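Side-chain contacts in dihydroxyacetone kinase (Citrobacter freundii, PDB 1UN8), which phosphorylates dihydroxyacetone with ATP, working as a homodimer whose C-terminal eight-helix barrel binds the nucleotide and holds a phospholipid in its pocket: residues T374-N377 with A378-A381; S432-L435 with M436-F440; G468-D471 with E472-T476. One frame throughout, in Å; residues are numbered along the deposited sequence.

In the fold
All three contacts lie in the C-terminal helical barrel, the ATP-binding domain, and each reaches the nucleotide site from a different element. Contact 1, on helix 373-381, brings Asp380 to about 3 Å from Thr388, side chain to side chain. Contact 2 includes Ser432 of the ATP site; farther along its helix, Met436 comes within about 3 Å of the bound phospholipid. Contact 3 is the loop between ATP-site residues Gly468 and Thr476. Contacts 2 and 3, their centres 15 Å apart, touch where Leu435 CD2 meets Gly468 CA at 3.9 Å, and both reach the second subunit. Contact 1 stays about 7 to 8 Å, nearest atoms, from the other two.

Contact 1. Residues T374-N377 with A378-A381; sequences THLN and ALDA
One turn apart on helix 373-381, His375 and Leu379 make the main side-chain contact. Leu379 lies over one face of the imidazole: its CG stands 4.0 Å above the His375 ring plane, displaced from the centre toward the rim, and the branch tip CD1 comes to 3.7 Å from NE2. The two side chains cross at a slant. The histidine ring can lean forward over the next turn because its CG is anti to the backbone N (chi1 175°), while the leucine CG lies beside its own N. Leu376 adds a looser apolar touch, CD2 to Leu379 CD1 at 4.4 Å.

Regular i to i+4 bonds hold the spacing: Leu379 N donates a hydrogen bond to His375 O at 3.1 Å, and Asp380 N one to Leu376 O at 3.0 Å. Asp380 then sends its carboxylate away from this turn, CG again anti to N (chi1 -161°), and OD2 accepts the amides of Asp387 and Thr388. Two bonds thus grip a single oxygen, tying the helix to the backbone of the ATP-binding residues. Asn377 ND2 bonds Ser390 OG on the next helix.

In the barrel, helix 534-547 runs past this helix, with His375 and Leu376 against Gln537, Leu376 also on Arg538 and Asp380 on Pro534, while Asn377 reaches across to helix 388-404.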
loop_
_atom_site.group_PDB
_atom_site.type_symbol
_atom_site.label_atom_id
_atom_site.label_comp_id
_atom_site.label_asym_id
_atom_site.label_seq_id
_atom_site.Cartn_x
_atom_site.Cartn_y
_atom_site.Cartn_z
ATOM N N THR A 374 -45.577 23.063 5.471
ATOM C CA THR A 374 -45.831 22.068 6.491
ATOM C C THR A 374 -46.427 20.763 5.961
ATOM O O THR A 374 -46.072 19.680 6.440
ATOM C CB THR A 374 -46.720 22.651 7.608
ATOM O OG1 THR A 374 -47.185 21.591 8.453
ATOM C CG2 THR A 374 -47.893 23.414 7.019
ATOM N N HIS A 375 -47.318 20.849 4.977
ATOM C CA HIS A 375 -47.917 19.641 4.417
ATOM C C HIS A 375 -46.861 18.786 3.723
ATOM O O HIS A 375 -46.845 17.559 3.871
ATOM C CB HIS A 375 -49.028 19.982 3.416
ATOM C CG HIS A 375 -49.602 18.781 2.724
ATOM N ND1 HIS A 375 -50.215 17.750 3.402
ATOM C CD2 HIS A 375 -49.631 18.435 1.414
ATOM C CE1 HIS A 375 -50.596 16.820 2.543
ATOM N NE2 HIS A 375 -50.252 17.212 1.329
ATOM N N LEU A 376 -45.976 19.433 2.968
ATOM C CA LEU A 376 -44.936 18.699 2.265
ATOM C C LEU A 376 -43.899 18.114 3.224
ATOM O O LEU A 376 -43.274 17.086 2.918
ATOM C CB LEU A 376 -44.270 19.591 1.208
ATOM C CG LEU A 376 -45.170 19.989 0.024
ATOM C CD1 LEU A 376 -44.393 20.837 -0.959
ATOM C CD2 LEU A 376 -45.702 18.749 -0.669
ATOM N N ASN A 377 -43.715 18.750 4.381
ATOM C CA ASN A 377 -42.767 18.226 5.363
ATOM C C ASN A 377 -43.376 16.971 5.973
ATOM O O ASN A 377 -42.695 15.958 6.166
ATOM C CB ASN A 377 -42.478 19.249 6.461
ATOM C CG ASN A 377 -41.541 20.351 5.998
ATOM O OD1 ASN A 377 -40.647 20.118 5.182
ATOM N ND2 ASN A 377 -41.726 21.553 6.531
ATOM N N ALA A 378 -44.672 17.048 6.260
ATOM C CA ALA A 378 -45.401 15.930 6.831
ATOM C C ALA A 378 -45.255 14.707 5.930
ATOM O O ALA A 378 -44.959 13.614 6.400
ATOM C CB ALA A 378 -46.873 16.300 6.991
ATOM N N LEU A 379 -45.464 14.895 4.631
ATOM C CA LEU A 379 -45.346 13.788 3.696
ATOM C C LEU A 379 -43.915 13.286 3.661
ATOM O O LEU A 379 -43.673 12.082 3.627
ATOM C CB LEU A 379 -45.764 14.219 2.288
ATOM C CG LEU A 379 -47.239 14.548 2.052
ATOM C CD1 LEU A 379 -47.427 14.951 0.603
ATOM C CD2 LEU A 379 -48.110 13.339 2.383
ATOM N N ASP A 380 -42.966 14.212 3.680
ATOM C CA ASP A 380 -41.562 13.838 3.627
ATOM C C ASP A 380 -41.097 13.140 4.900
ATOM O O ASP A 380 -40.205 12.296 4.859
ATOM C CB ASP A 380 -40.697 15.071 3.357
ATOM C CG ASP A 380 -39.308 14.709 2.841
ATOM O OD1 ASP A 380 -39.209 13.802 1.979
ATOM O OD2 ASP A 380 -38.319 15.334 3.283
ATOM N N ALA A 381 -41.709 13.488 6.026
ATOM C CA ALA A 381 -41.352 12.894 7.315
ATOM C C ALA A 381 -41.591 11.382 7.366
ATOM O O ALA A 381 -40.893 10.666 8.086
ATOM C CB ALA A 381 -42.132 13.581 8.439
#

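Contact 2. Residues S432-L435 with M436-F440; sequences SGVL and MSIFF
Phe439, whose amide is bonded to Leu435 O at 2.9 Å, turns the CD2 edge of its ring onto the face of Phe440, the two planes nearly perpendicular: Phe439 CD2 stands 3.8 Å above the Phe440 plane, over the ring centre. In return, Phe440 CD1 lies at the edge of the Phe439 ring, in its plane. Phe417 of helix 413-427 meets Phe440 edge-to-face, and Phe439 packs on Leu457 and Met464 of helix 453-468.

Across the turn, Val434 and Ile438 form the apolar side-chain pair. CG1 of Val434, anti to its backbone N (chi1 176°), meets Ile438 CD1 at 3.9 Å, and Ile438 CG1 lies close to Val434 O. Both residues also meet the second subunit, Val434 on its Leu116 and Ile438 on its Leu120. The bond from Met436 N to Ser432 O, 3.0 Å and nearly straight at 170°, belongs to the regular helical bonding. Met436, bent at chi2 and chi3, reaches the phospholipid, as does Phe440.

Chemically, apolar side chains here meet the lipid, the second subunit and neighbouring helices, while the buried Ser437 hydroxyl is satisfied by Gly421 O and Thr425 N, fastening it to helix 413-427; Ser432, at the start of the segment, belongs to the ATP site.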
loop_
_atom_site.group_PDB
_atom_site.type_symbol
_atom_site.label_atom_id
_atom_site.label_comp_id
_atom_site.label_asym_id
_atom_site.label_seq_id
_atom_site.Cartn_x
_atom_site.Cartn_y
_atom_site.Cartn_z
ATOM N N SER A 432 -32.191 18.597 -3.791
ATOM C CA SER A 432 -33.366 19.269 -4.320
ATOM C C SER A 432 -32.960 20.587 -4.973
ATOM O O SER A 432 -33.382 20.898 -6.090
ATOM C CB SER A 432 -34.376 19.541 -3.205
ATOM O OG SER A 432 -35.077 18.361 -2.863
ATOM N N GLY A 433 -32.141 21.361 -4.262
ATOM C CA GLY A 433 -31.691 22.629 -4.790
ATOM C C GLY A 433 -30.914 22.451 -6.083
ATOM O O GLY A 433 -31.147 23.155 -7.058
ATOM N N VAL A 434 -29.991 21.501 -6.103
ATOM C CA VAL A 434 -29.179 21.254 -7.279
ATOM C C VAL A 434 -30.014 20.807 -8.463
ATOM O O VAL A 434 -29.830 21.294 -9.582
ATOM C CB VAL A 434 -28.102 20.195 -6.984
ATOM C CG1 VAL A 434 -27.321 19.860 -8.254
ATOM C CG2 VAL A 434 -27.166 20.712 -5.915
ATOM N N LEU A 435 -30.929 19.876 -8.222
ATOM C CA LEU A 435 -31.781 19.382 -9.289
ATOM C C LEU A 435 -32.621 20.515 -9.875
ATOM O O LEU A 435 -32.694 20.673 -11.093
ATOM C CB LEU A 435 -32.677 18.264 -8.768
ATOM C CG LEU A 435 -31.977 16.925 -8.507
ATOM C CD1 LEU A 435 -32.861 16.011 -7.667
ATOM C CD2 LEU A 435 -31.660 16.267 -9.835
ATOM N N MET A 436 -33.254 21.307 -9.019
ATOM C CA MET A 436 -34.058 22.416 -9.518
ATOM C C MET A 436 -33.190 23.422 -10.291
ATOM O O MET A 436 -33.626 23.976 -11.307
ATOM C CB MET A 436 -34.794 23.129 -8.372
ATOM C CG MET A 436 -35.972 22.347 -7.789
ATOM S SD MET A 436 -37.034 21.601 -9.062
ATOM C CE MET A 436 -37.971 23.004 -9.596
ATOM N N SER A 437 -31.967 23.659 -9.819
ATOM C CA SER A 437 -31.080 24.585 -10.510
ATOM C C SER A 437 -30.728 24.010 -11.869
ATOM O O SER A 437 -30.656 24.730 -12.860
ATOM C CB SER A 437 -29.808 24.842 -9.701
ATOM O OG SER A 437 -30.073 25.765 -8.654
ATOM N N ILE A 438 -30.502 22.705 -11.909
ATOM C CA ILE A 438 -30.204 22.047 -13.166
ATOM C C ILE A 438 -31.378 22.260 -14.124
ATOM O O ILE A 438 -31.207 22.667 -15.272
ATOM C CB ILE A 438 -30.006 20.547 -12.952
ATOM C CG1 ILE A 438 -28.675 20.317 -12.238
ATOM C CG2 ILE A 438 -30.090 19.808 -14.283
ATOM C CD1 ILE A 438 -28.433 18.888 -11.848
ATOM N N PHE A 439 -32.573 21.978 -13.629
ATOM C CA PHE A 439 -33.794 22.119 -14.404
ATOM C C PHE A 439 -33.884 23.488 -15.077
ATOM O O PHE A 439 -33.905 23.591 -16.303
ATOM C CB PHE A 439 -35.001 21.917 -13.480
ATOM C CG PHE A 439 -36.334 21.978 -14.183
ATOM C CD1 PHE A 439 -36.793 20.900 -14.939
ATOM C CD2 PHE A 439 -37.140 23.107 -14.067
ATOM C CE1 PHE A 439 -38.031 20.942 -15.565
ATOM C CE2 PHE A 439 -38.382 23.160 -14.688
ATOM C CZ PHE A 439 -38.830 22.071 -15.440
ATOM N N PHE A 440 -33.939 24.541 -14.269
ATOM C CA PHE A 440 -34.057 25.884 -14.806
ATOM C C PHE A 440 -32.870 26.360 -15.647
ATOM O O PHE A 440 -33.059 27.065 -16.642
ATOM C CB PHE A 440 -34.334 26.870 -13.672
ATOM C CG PHE A 440 -35.742 26.800 -13.141
ATOM C CD1 PHE A 440 -36.022 26.138 -11.947
ATOM C CD2 PHE A 440 -36.791 27.398 -13.839
ATOM C CE1 PHE A 440 -37.330 26.074 -11.446
ATOM C CE2 PHE A 440 -38.108 27.341 -13.351
ATOM C CZ PHE A 440 -38.374 26.677 -12.148
#

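Contact 3. Residues G468-D471 with E472-T476; sequences GGAD and EGDRT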
loop_
_atom_site.group_PDB
_atom_site.type_symbol
_atom_site.label_atom_id
_atom_site.label_comp_id
_atom_site.label_asym_id
_atom_site.label_seq_id
_atom_site.Cartn_x
_atom_site.Cartn_y
_atom_site.Cartn_z
ATOM N N GLY A 468 -29.781 13.318 -12.294
ATOM C CA GLY A 468 -30.458 12.781 -11.126
ATOM C C GLY A 468 -30.586 11.271 -11.145
ATOM O O GLY A 468 -30.659 10.645 -10.087
ATOM N N GLY A 469 -30.617 10.684 -12.343
ATOM C CA GLY A 469 -30.734 9.244 -12.470
ATOM C C GLY A 469 -32.127 8.661 -12.265
ATOM O O GLY A 469 -32.331 7.459 -12.470
ATOM N N ALA A 470 -33.094 9.488 -11.871
ATOM C CA ALA A 470 -34.452 9.000 -11.635
ATOM C C ALA A 470 -35.263 8.832 -12.911
ATOM O O ALA A 470 -35.009 9.489 -13.923
ATOM C CB ALA A 470 -35.182 9.929 -10.681
ATOM N N ASP A 471 -36.238 7.931 -12.846
ATOM C CA ASP A 471 -37.132 7.646 -13.965
ATOM C C ASP A 471 -38.567 7.683 -13.488
ATOM O O ASP A 471 -38.834 7.734 -12.282
ATOM C CB ASP A 471 -36.852 6.261 -14.552
ATOM C CG ASP A 471 -36.073 6.326 -15.843
ATOM O OD1 ASP A 471 -36.560 7.007 -16.782
ATOM O OD2 ASP A 471 -34.984 5.701 -15.918
ATOM N N GLU A 472 -39.496 7.662 -14.434
ATOM C CA GLU A 472 -40.897 7.674 -14.057
ATOM C C GLU A 472 -41.159 6.379 -13.304
ATOM O O GLU A 472 -40.865 5.287 -13.799
ATOM C CB GLU A 472 -41.791 7.777 -15.292
ATOM C CG GLU A 472 -42.699 8.987 -15.234
ATOM C CD GLU A 472 -43.569 9.149 -16.460
ATOM O OE1 GLU A 472 -43.024 9.101 -17.586
ATOM O OE2 GLU A 472 -44.795 9.340 -16.291
ATOM N N GLY A 473 -41.687 6.512 -12.094
ATOM C CA GLY A 473 -41.961 5.351 -11.281
ATOM C C GLY A 473 -41.041 5.256 -10.080
ATOM O O GLY A 473 -41.280 4.431 -9.198
ATOM N N ASP A 474 -39.999 6.085 -10.025
ATOM C CA ASP A 474 -39.068 6.031 -8.895
ATOM C C ASP A 474 -39.533 6.871 -7.705
ATOM O O ASP A 474 -38.831 7.018 -6.710
ATOM C CB ASP A 474 -37.650 6.452 -9.323
ATOM C CG ASP A 474 -37.002 5.460 -10.296
ATOM O OD1 ASP A 474 -37.328 4.257 -10.231
ATOM O OD2 ASP A 474 -36.153 5.874 -11.120
ATOM N N ARG A 475 -40.720 7.442 -7.821
ATOM C CA ARG A 475 -41.299 8.217 -6.732
ATOM C C ARG A 475 -40.702 9.590 -6.431
ATOM O O ARG A 475 -40.495 9.946 -5.267
ATOM C CB ARG A 475 -41.319 7.375 -5.445
ATOM C CG ARG A 475 -41.985 6.008 -5.623
ATOM C CD ARG A 475 -42.325 5.343 -4.286
ATOM N NE ARG A 475 -43.275 6.135 -3.507
ATOM C CZ ARG A 475 -42.934 7.005 -2.559
ATOM N NH1 ARG A 475 -41.659 7.192 -2.259
ATOM N NH2 ARG A 475 -43.867 7.712 -1.927
ATOM N N THR A 476 -40.439 10.368 -7.475
ATOM C CA THR A 476 -39.921 11.723 -7.288
ATOM C C THR A 476 -40.824 12.657 -8.080
ATOM O O THR A 476 -41.693 12.197 -8.825
ATOM C CB THR A 476 -38.486 11.881 -7.818
ATOM O OG1 THR A 476 -38.511 11.996 -9.249
ATOM C CG2 THR A 476 -37.640 10.683 -7.413
#
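A type II beta turn running from Asp471 to Asp474 forms the middle of this loop, which joins two ATP-binding residues, Gly468 and Thr476. Asp474 N closes the turn on Asp471 O at 3.0 Å, approaching from above the carbonyl plane. The Asp474 side chain folds back to make a second link: with CG beside its own N (chi1 -67°), OD2 takes the amide of Asp471 at 2.7 Å, with an N-H...O angle of 147° and the donor well out of the carboxylate plane. The two aspartates are therefore joined both ways, backbone to backbone and carboxylate to backbone. Gly473, third in the turn at phi 111°, has a backbone shape that leaves no room for a CB beside the carbonyl oxygen of Glu472.

Carboxylate oxygens Asp471 OD2 and Asp474 OD2 are 4.9 Å apart, and each forms a salt bridge with Lys147 of the second subunit; that shared cation would be expected to offset their mutual repulsion. Ala470 CB lies 4.2 Å from both Thr476 CG2 and OG1. Thr476 OG1 caps Ile478 N, and Asp479 OD1 accepts the amide of Gly473.

Helix 453-468 ends just before Gly469, which leaves helical geometry with positive phi, and the capped turn at Thr476 leads into helix 478-490; Arg475 NE, meanwhile, reaches out to Thr509 O near the end of helix 495-511.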